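Local coordinates for pyridine nucleotide-disulfide oxidoreductase-like protein (Myceliophthora thermophila, PDB 5MQ6) that inserts one oxygen atom beside a ketone carbonyl to give esters or lactones, using FAD and NADPH, and is particularly active on polycyclic ketones, at residues Q24-E29 against Q398-T403; G90-V95 against V547-I552; Y497-K502 against L568-S573. All blocks are in the same frame, centred on the assembly; numbering follows the deposited sequence.

Contact 1. Residues Q24-E29 against Q398-T403; sequences QKYTAE and QVRART
Arg400 reaches from helix 378-406 to the phenolic hydroxyl of Tyr26 on helix 22-31, and this pair makes the whole contact between the two segments. Arg400 NH2 donates to Tyr26 OH with an N-H...O angle of 155°; at 2.5 Å the bond is unusually short, and its exact length is doubtful. Arg400 NH1 adds a weak, more bent bond to Tyr26 OH, 3.2 Å long. The hydroxyl lies across the end of the guanidinium group, close to its plane. The arginine comes in at the edge of the tyrosine ring, near CE1, and not over a face; the two planes are 68° apart. The helices are far apart, Tyr26 CA lying 12.9 Å from Arg400 CA, and both long side chains are needed to span the gap, the arginine bending at chi3 (-143°).

Charge pairs and a carbonyl bond surround it. Along helix 22-31, Lys25 NZ forms a 3.0 Å salt bridge with Glu29 OE1, one turn on. Arg400 is also held by a salt bridge from NH1 to Glu397 and by a hydrogen bond from NE to the carbonyl of Ala418.

Between the helices runs a loop whose Trp419 touches Glu29 and Arg400 and forms a cation-pi pair with Lys25. Tyr26 packs on Pro421 of this loop and on Tyr389 and Ala396 of helix 378-406, while Val399 rests on Trp306 of strand 305-306.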
loop_
_atom_site.group_PDB
_atom_site.type_symbol
_atom_site.label_atom_id
_atom_site.label_comp_id
_atom_site.label_asym_id
_atom_site.label_seq_id
_atom_site.Cartn_x
_atom_site.Cartn_y
_atom_site.Cartn_z
ATOM N N GLN A 24 19.803 -20.400 -10.355
ATOM C CA GLN A 24 19.088 -21.492 -11.023
ATOM C C GLN A 24 17.885 -22.023 -10.243
ATOM O O GLN A 24 16.822 -22.287 -10.838
ATOM C CB GLN A 24 20.011 -22.633 -11.424
ATOM C CG GLN A 24 20.698 -22.348 -12.753
ATOM C CD GLN A 24 21.488 -23.540 -13.249
ATOM O OE1 GLN A 24 21.282 -24.002 -14.383
ATOM N NE2 GLN A 24 22.392 -24.060 -12.400
ATOM N N LYS A 25 18.017 -22.205 -8.934
ATOM C CA LYS A 25 16.853 -22.586 -8.107
ATOM C C LYS A 25 15.771 -21.476 -8.139
ATOM O O LYS A 25 14.581 -21.776 -8.193
ATOM C CB LYS A 25 17.307 -22.892 -6.682
ATOM C CG LYS A 25 16.210 -23.180 -5.710
ATOM C CD LYS A 25 15.393 -24.419 -6.034
ATOM C CE LYS A 25 15.014 -25.097 -4.730
ATOM N NZ LYS A 25 13.915 -26.070 -4.913
ATOM N N TYR A 26 16.214 -20.218 -8.121
ATOM C CA TYR A 26 15.343 -19.030 -8.185
ATOM C C TYR A 26 14.547 -18.957 -9.518
ATOM O O TYR A 26 13.328 -18.783 -9.476
ATOM C CB TYR A 26 16.174 -17.730 -8.024
ATOM C CG TYR A 26 16.636 -17.318 -6.596
ATOM C CD1 TYR A 26 16.449 -18.121 -5.479
ATOM C CD2 TYR A 26 17.294 -16.100 -6.417
ATOM C CE1 TYR A 26 16.930 -17.748 -4.247
ATOM C CE2 TYR A 26 17.748 -15.673 -5.192
ATOM C CZ TYR A 26 17.574 -16.512 -4.075
ATOM O OH TYR A 26 18.021 -16.080 -2.820
ATOM N N THR A 27 15.212 -19.119 -10.674
ATOM C CA THR A 27 14.442 -19.125 -11.940
ATOM C C THR A 27 13.479 -20.358 -12.032
ATOM O O THR A 27 12.312 -20.181 -12.379
ATOM C CB THR A 27 15.240 -18.769 -13.246
ATOM O OG1 THR A 27 15.228 -19.864 -14.141
ATOM C CG2 THR A 27 16.617 -18.322 -13.022
ATOM N N ALA A 28 13.892 -21.557 -11.605
ATOM C CA ALA A 28 12.963 -22.722 -11.560
ATOM C C ALA A 28 11.691 -22.472 -10.747
ATOM O O ALA A 28 10.537 -22.824 -11.194
ATOM C CB ALA A 28 13.648 -23.993 -11.067
ATOM N N GLU A 29 11.885 -21.880 -9.561
ATOM C CA GLU A 29 10.745 -21.570 -8.696
ATOM C C GLU A 29 9.888 -20.439 -9.271
ATOM O O GLU A 29 8.650 -20.432 -9.045
ATOM C CB GLU A 29 11.169 -21.262 -7.270
ATOM C CG GLU A 29 11.904 -22.421 -6.604
ATOM C CD GLU A 29 11.054 -23.635 -6.375
ATOM O OE1 GLU A 29 11.643 -24.719 -6.309
ATOM O OE2 GLU A 29 9.803 -23.537 -6.275
ATOM N N GLN A 398 20.288 -16.471 5.247
ATOM C CA GLN A 398 19.822 -16.468 6.646
ATOM C C GLN A 398 18.340 -16.678 6.801
ATOM O O GLN A 398 17.924 -17.313 7.730
ATOM C CB GLN A 398 20.218 -15.227 7.401
ATOM C CG GLN A 398 21.772 -15.192 7.484
ATOM C CD GLN A 398 22.267 -14.287 8.563
ATOM O OE1 GLN A 398 21.587 -13.340 8.952
ATOM N NE2 GLN A 398 23.433 -14.612 9.115
ATOM N N VAL A 399 17.537 -16.132 5.921
ATOM C CA VAL A 399 16.097 -16.326 6.050
ATOM C C VAL A 399 15.733 -17.805 5.911
ATOM O O VAL A 399 14.937 -18.309 6.676
ATOM C CB VAL A 399 15.318 -15.519 5.025
ATOM C CG1 VAL A 399 13.779 -15.712 5.202
ATOM C CG2 VAL A 399 15.640 -14.032 5.143
ATOM N N ARG A 400 16.305 -18.482 4.921
ATOM C CA ARG A 400 16.049 -19.924 4.712
ATOM C C ARG A 400 16.545 -20.791 5.851
ATOM O O ARG A 400 15.909 -21.791 6.236
ATOM C CB ARG A 400 16.707 -20.391 3.441
ATOM C CG ARG A 400 16.023 -20.032 2.092
ATOM C CD ARG A 400 17.064 -20.274 0.943
ATOM N NE ARG A 400 16.779 -19.248 0.084
ATOM C CZ ARG A 400 17.499 -18.357 -0.543
ATOM N NH1 ARG A 400 18.836 -18.296 -0.674
ATOM N NH2 ARG A 400 16.727 -17.488 -1.135
ATOM N N ALA A 401 17.683 -20.399 6.385
ATOM C CA ALA A 401 18.270 -21.126 7.517
ATOM C C ALA A 401 17.434 -20.973 8.777
ATOM O O ALA A 401 17.297 -21.932 9.569
ATOM C CB ALA A 401 19.649 -20.563 7.772
ATOM N N ARG A 402 16.899 -19.764 8.978
ATOM C CA ARG A 402 16.036 -19.499 10.105
ATOM C C ARG A 402 14.841 -20.445 10.006
ATOM O O ARG A 402 14.416 -21.085 11.002
ATOM C CB ARG A 402 15.551 -18.019 10.155
ATOM C CG ARG A 402 14.666 -17.795 11.341
ATOM C CD ARG A 402 14.605 -16.408 11.993
ATOM N NE ARG A 402 13.331 -16.005 11.701
ATOM C CZ ARG A 402 12.269 -15.793 12.437
ATOM N NH1 ARG A 402 12.214 -15.564 13.706
ATOM N NH2 ARG A 402 11.227 -15.588 11.726
ATOM N N THR A 403 14.305 -20.567 8.813
ATOM C CA THR A 403 13.138 -21.425 8.575
ATOM C C THR A 403 13.528 -22.860 8.841
ATOM O O THR A 403 12.827 -23.575 9.537
ATOM C CB THR A 403 12.635 -21.255 7.111
ATOM O OG1 THR A 403 12.116 -19.927 6.948
ATOM C CG2 THR A 403 11.566 -22.220 6.747
#

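Contact 2. Residues G90-V95 against V547-I552; sequences GLLYAV and VGTEHI
Tyr93 lays one face of its ring against the methyl of Thr549 and turns an edge to Ile552. Its CG is anti to the carbonyl carbon, beside the backbone N; CB leaves the backbone pointing neither to nor from the other helix, yet the ring reaches across. Thr549 CG2 stands 4.0 Å from the centroid of the Tyr93 ring and 21° off its normal, a CH-pi contact shifted toward the CD1 rim. The threonine rotamer sets this up: with chi1 at 64°, CG2 meets the ring, while OG1 takes the crowded position between N and C and hydrogen-bonds the carbonyl of Leu545 one turn back. Thr549 OG1 also touches Leu92 CB at 3.7 Å. The helices run roughly parallel, 34° apart. Helix 88-99 follows strand 78-84 in the Rossmann-type fold that binds FAD; Gly90 touches the cofactor and is the last glycine of a GxGxxG sequence. In Ile552 CG1 lies anti to the carbonyl carbon and the chain runs on extended, bringing CD1 to the ring edge, 3.8 Å from Tyr93 CE1. The same methyl lies tightly against the phenol oxygen, Ile552 CD1 to Tyr93 OH being 3.3 Å. That oxygen finds its polar partner in the carbonyl of Leu221.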
loop_
_atom_site.group_PDB
_atom_site.type_symbol
_atom_site.label_atom_id
_atom_site.label_comp_id
_atom_site.label_asym_id
_atom_site.label_seq_id
_atom_site.Cartn_x
_atom_site.Cartn_y
_atom_site.Cartn_z
ATOM N N GLY A 90 -4.764 11.094 3.633
ATOM C CA GLY A 90 -5.666 12.208 3.607
ATOM C C GLY A 90 -5.642 13.049 4.853
ATOM O O GLY A 90 -5.798 14.283 4.786
ATOM N N LEU A 91 -5.493 12.392 6.005
ATOM C CA LEU A 91 -5.297 13.162 7.231
ATOM C C LEU A 91 -4.071 14.089 7.163
ATOM O O LEU A 91 -4.162 15.232 7.591
ATOM C CB LEU A 91 -5.216 12.269 8.443
ATOM C CG LEU A 91 -6.511 11.568 8.865
ATOM C CD1 LEU A 91 -6.110 10.470 9.823
ATOM C CD2 LEU A 91 -7.448 12.595 9.490
ATOM N N LEU A 92 -2.932 13.569 6.697
ATOM C CA LEU A 92 -1.768 14.408 6.498
ATOM C C LEU A 92 -2.032 15.573 5.582
ATOM O O LEU A 92 -1.579 16.709 5.845
ATOM C CB LEU A 92 -0.626 13.579 5.945
ATOM C CG LEU A 92 0.146 12.917 7.048
ATOM C CD1 LEU A 92 1.078 11.801 6.416
ATOM C CD2 LEU A 92 0.971 14.004 7.823
ATOM N N TYR A 93 -2.769 15.360 4.535
ATOM C CA TYR A 93 -3.097 16.518 3.656
ATOM C C TYR A 93 -3.920 17.548 4.453
ATOM O O TYR A 93 -3.683 18.779 4.379
ATOM C CB TYR A 93 -4.013 16.101 2.488
ATOM C CG TYR A 93 -3.467 15.622 1.152
ATOM C CD1 TYR A 93 -2.441 16.273 0.461
ATOM C CD2 TYR A 93 -4.117 14.584 0.510
ATOM C CE1 TYR A 93 -2.019 15.848 -0.769
ATOM C CE2 TYR A 93 -3.768 14.173 -0.766
ATOM C CZ TYR A 93 -2.738 14.823 -1.423
ATOM O OH TYR A 93 -2.488 14.359 -2.671
ATOM N N ALA A 94 -4.899 17.048 5.207
ATOM C CA ALA A 94 -5.796 17.936 5.936
ATOM C C ALA A 94 -5.049 18.727 7.003
ATOM O O ALA A 94 -5.169 19.994 7.092
ATOM C CB ALA A 94 -6.916 17.145 6.612
ATOM N N VAL A 95 -4.273 18.007 7.801
ATOM C CA VAL A 95 -3.444 18.666 8.786
ATOM C C VAL A 95 -2.475 19.702 8.134
ATOM O O VAL A 95 -2.345 20.832 8.611
ATOM C CB VAL A 95 -2.631 17.647 9.608
ATOM C CG1 VAL A 95 -1.619 18.379 10.489
ATOM C CG2 VAL A 95 -3.537 16.824 10.525
ATOM N N VAL A 547 6.505 13.080 2.796
ATOM C CA VAL A 547 7.198 13.836 1.728
ATOM C C VAL A 547 6.216 14.391 0.712
ATOM O O VAL A 547 6.260 15.597 0.370
ATOM C CB VAL A 547 8.325 13.040 1.071
ATOM C CG1 VAL A 547 8.849 13.736 -0.193
ATOM C CG2 VAL A 547 9.429 12.754 2.103
ATOM N N GLY A 548 5.316 13.526 0.263
ATOM C CA GLY A 548 4.462 13.899 -0.832
ATOM C C GLY A 548 3.374 14.912 -0.448
ATOM O O GLY A 548 3.156 15.861 -1.193
ATOM N N THR A 549 2.698 14.693 0.662
ATOM C CA THR A 549 1.696 15.637 1.132
ATOM C C THR A 549 2.296 17.023 1.417
ATOM O O THR A 549 1.702 18.046 0.993
ATOM C CB THR A 549 0.853 15.128 2.338
ATOM O OG1 THR A 549 1.674 14.944 3.446
ATOM C CG2 THR A 549 0.010 13.828 1.976
ATOM N N GLU A 550 3.494 17.046 2.034
ATOM C CA GLU A 550 4.224 18.307 2.247
ATOM C C GLU A 550 4.540 19.026 0.934
ATOM O O GLU A 550 4.351 20.240 0.841
ATOM C CB GLU A 550 5.542 18.093 2.915
ATOM C CG GLU A 550 6.325 19.396 3.151
ATOM C CD GLU A 550 7.625 19.141 3.845
ATOM O OE1 GLU A 550 8.508 18.444 3.307
ATOM O OE2 GLU A 550 7.789 19.649 4.943
ATOM N N HIS A 551 5.050 18.308 -0.075
ATOM C CA HIS A 551 5.316 18.991 -1.323
ATOM C C HIS A 551 4.039 19.595 -1.941
ATOM O O HIS A 551 4.050 20.735 -2.395
ATOM C CB HIS A 551 5.905 17.968 -2.302
ATOM C CG HIS A 551 6.320 18.546 -3.589
ATOM N ND1 HIS A 551 7.246 19.575 -3.690
ATOM C CD2 HIS A 551 5.907 18.276 -4.842
ATOM C CE1 HIS A 551 7.385 19.909 -4.961
ATOM N NE2 HIS A 551 6.577 19.138 -5.676
ATOM N N ILE A 552 2.979 18.784 -2.023
ATOM C CA ILE A 552 1.736 19.213 -2.649
ATOM C C ILE A 552 1.224 20.491 -1.931
ATOM O O ILE A 552 0.880 21.504 -2.567
ATOM C CB ILE A 552 0.704 18.067 -2.644
ATOM C CG1 ILE A 552 1.178 16.988 -3.637
ATOM C CG2 ILE A 552 -0.678 18.596 -3.047
ATOM C CD1 ILE A 552 0.456 15.655 -3.591
#

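Contact 3. Residues Y497-K502 against L568-S573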
loop_
_atom_site.group_PDB
_atom_site.type_symbol
_atom_site.label_atom_id
_atom_site.label_comp_id
_atom_site.label_asym_id
_atom_site.label_seq_id
_atom_site.Cartn_x
_atom_site.Cartn_y
_atom_site.Cartn_z
ATOM N N TYR A 497 -11.713 13.482 -15.727
ATOM C CA TYR A 497 -11.792 14.224 -17.004
ATOM C C TYR A 497 -11.342 15.636 -16.713
ATOM O O TYR A 497 -11.842 16.241 -15.808
ATOM C CB TYR A 497 -13.194 14.245 -17.587
ATOM C CG TYR A 497 -13.708 12.846 -17.825
ATOM C CD1 TYR A 497 -13.288 12.081 -18.939
ATOM C CD2 TYR A 497 -14.574 12.251 -16.907
ATOM C CE1 TYR A 497 -13.779 10.801 -19.151
ATOM C CE2 TYR A 497 -15.064 10.944 -17.096
ATOM C CZ TYR A 497 -14.664 10.233 -18.222
ATOM O OH TYR A 497 -15.168 8.965 -18.342
ATOM N N GLY A 498 -10.405 16.152 -17.484
ATOM C CA GLY A 498 -9.917 17.488 -17.286
ATOM C C GLY A 498 -10.330 18.472 -18.387
ATOM O O GLY A 498 -11.441 18.399 -18.918
ATOM N N ARG A 499 -9.406 19.383 -18.726
ATOM C CA ARG A 499 -9.642 20.358 -19.789
ATOM C C ARG A 499 -10.076 19.670 -21.096
ATOM O O ARG A 499 -9.507 18.669 -21.518
ATOM C CB ARG A 499 -8.419 21.258 -20.061
ATOM C CG ARG A 499 -8.048 22.170 -18.917
ATOM C CD ARG A 499 -6.922 23.136 -19.340
ATOM N NE ARG A 499 -6.834 24.175 -18.345
ATOM C CZ ARG A 499 -7.730 25.175 -18.152
ATOM N NH1 ARG A 499 -8.838 25.285 -18.904
ATOM N NH2 ARG A 499 -7.528 26.070 -17.174
ATOM N N GLY A 500 -11.066 20.261 -21.742
ATOM C CA GLY A 500 -11.633 19.687 -22.947
ATOM C C GLY A 500 -12.254 18.337 -22.769
ATOM O O GLY A 500 -12.362 17.616 -23.729
ATOM N N GLY A 501 -12.653 17.971 -21.560
ATOM C CA GLY A 501 -13.147 16.609 -21.317
ATOM C C GLY A 501 -12.160 15.456 -21.490
ATOM O O GLY A 501 -12.565 14.281 -21.421
ATOM N N LYS A 502 -10.873 15.769 -21.709
ATOM C CA LYS A 502 -9.792 14.771 -21.771
ATOM C C LYS A 502 -9.670 13.829 -20.499
ATOM O O LYS A 502 -9.542 14.293 -19.341
ATOM C CB LYS A 502 -8.480 15.512 -21.912
ATOM C CG LYS A 502 -7.358 14.672 -22.501
ATOM C CD LYS A 502 -6.118 15.486 -22.917
ATOM C CE LYS A 502 -5.085 15.609 -21.787
ATOM N NZ LYS A 502 -4.266 16.857 -21.840
ATOM N N LEU A 568 -5.193 29.014 -9.831
ATOM C CA LEU A 568 -5.305 27.962 -10.771
ATOM C C LEU A 568 -3.890 27.533 -11.099
ATOM O O LEU A 568 -3.159 28.320 -11.676
ATOM C CB LEU A 568 -6.059 28.479 -11.999
ATOM C CG LEU A 568 -6.325 27.429 -13.068
ATOM C CD1 LEU A 568 -7.283 26.358 -12.538
ATOM C CD2 LEU A 568 -6.859 28.063 -14.327
ATOM N N VAL A 569 -3.559 26.261 -10.828
ATOM C CA VAL A 569 -2.232 25.760 -10.879
ATOM C C VAL A 569 -2.202 24.557 -11.750
ATOM O O VAL A 569 -2.866 23.557 -11.433
ATOM C CB VAL A 569 -1.811 25.244 -9.476
ATOM C CG1 VAL A 569 -0.369 24.789 -9.525
ATOM C CG2 VAL A 569 -1.950 26.327 -8.471
ATOM N N GLU A 570 -1.372 24.581 -12.798
ATOM C CA GLU A 570 -1.400 23.512 -13.817
ATOM C C GLU A 570 -0.023 23.300 -14.353
ATOM O O GLU A 570 0.592 24.244 -14.841
ATOM C CB GLU A 570 -2.298 23.874 -15.017
ATOM C CG GLU A 570 -2.562 22.655 -15.869
ATOM C CD GLU A 570 -3.521 22.860 -17.018
ATOM O OE1 GLU A 570 -4.109 23.928 -17.130
ATOM O OE2 GLU A 570 -3.678 21.936 -17.813
ATOM N N VAL A 571 0.502 22.094 -14.199
ATOM C CA VAL A 571 1.826 21.803 -14.791
ATOM C C VAL A 571 1.756 21.920 -16.358
ATOM O O VAL A 571 0.733 21.539 -16.997
ATOM C CB VAL A 571 2.386 20.442 -14.402
ATOM C CG1 VAL A 571 1.571 19.274 -14.927
ATOM C CG2 VAL A 571 3.855 20.283 -14.868
ATOM N N THR A 572 2.832 22.391 -16.947
ATOM C CA THR A 572 2.846 22.440 -18.427
ATOM C C THR A 572 3.201 21.069 -19.070
ATOM O O THR A 572 3.825 20.213 -18.456
ATOM C CB THR A 572 3.843 23.477 -18.930
ATOM O OG1 THR A 572 5.125 23.109 -18.483
ATOM C CG2 THR A 572 3.534 24.879 -18.369
ATOM N N SER A 573 2.850 20.872 -20.308
ATOM C CA SER A 573 3.189 19.617 -21.028
ATOM C C SER A 573 4.695 19.466 -21.127
ATOM O O SER A 573 5.197 18.380 -20.993
ATOM C CB SER A 573 2.532 19.503 -22.435
ATOM O OG SER A 573 2.816 20.666 -23.136
HETATM O O HOH W 1 -4.258 26.477 -16.050
#
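Arg499 leans out of a tight turn to meet Glu570 and Leu568, neighbours on one face of a strand. Gly498 to Gly501 form a type II beta turn with Arg499 and Gly500 at its corners, closed by a weak hydrogen bond from Gly501 N to Gly498 O. It follows strand 495-497 of the large mixed sheet. Strand 567-571 pairs antiparallel with strand 649-653, so the arginine links the turn after a strand of the large sheet to a separate two-stranded sheet.

The arginine chain is extended from CG to NE and the glutamate chain is stretched beyond CG; together they bridge the 10.7 Å between Arg499 CA and Glu570 CA. The two side chains cross obliquely, the carboxylate turned only 20° from the guanidinium plane. They meet through a single salt-bridging hydrogen bond: Arg499 NE donates to Glu570 OE1 at 3.0 Å, with an N-H...O angle of 160°. OE1 lies close to the guanidinium plane, whereas NE approaches its syn side from a tilt out of the carboxylate plane. Leu568 points against Arg499 from the opposite direction and sets a methyl at the edge of the guanidinium, Leu568 CD2 lying 3.5 Å from Arg499 NH2.

Both charged groups have further partners, which probably limit how far they can turn. Arg499 NH1 forms a salt bridge with Asp190, whose other oxygen accepts the backbone N-H of Gly500; Glu570 OE2 takes the backbone N-H of Gly523. Trp188 of strand 181-189 touches both Arg499 and Leu568. One water bridges the pair, donating to Glu570 OE1 at 2.8 Å and accepting a weak bond from Arg499 NH2 at 3.5 Å, so that OE1 is held by both NE and the water.

How the contacts relate
Contact 2 is the most central, a wholly buried helix pair beside FAD held by methyl, ring and alkyl packing. Contacts 1 and 3 lie farther out, about 26 and 27 Å from the chain centre, and on opposite sides of it; each depends on one arginine with several polar partners. In contact 1 the arginine meets a phenol hydroxyl between buried side chains, whereas in the partly buried contact 3 it pairs with a carboxylate and a water. No helix or strand serves two contacts, but helix 541-562 of contact 2 is followed in the chain by strand 567-571 of contact 3, and the nearest atoms of these two contacts are about 8 Å apart.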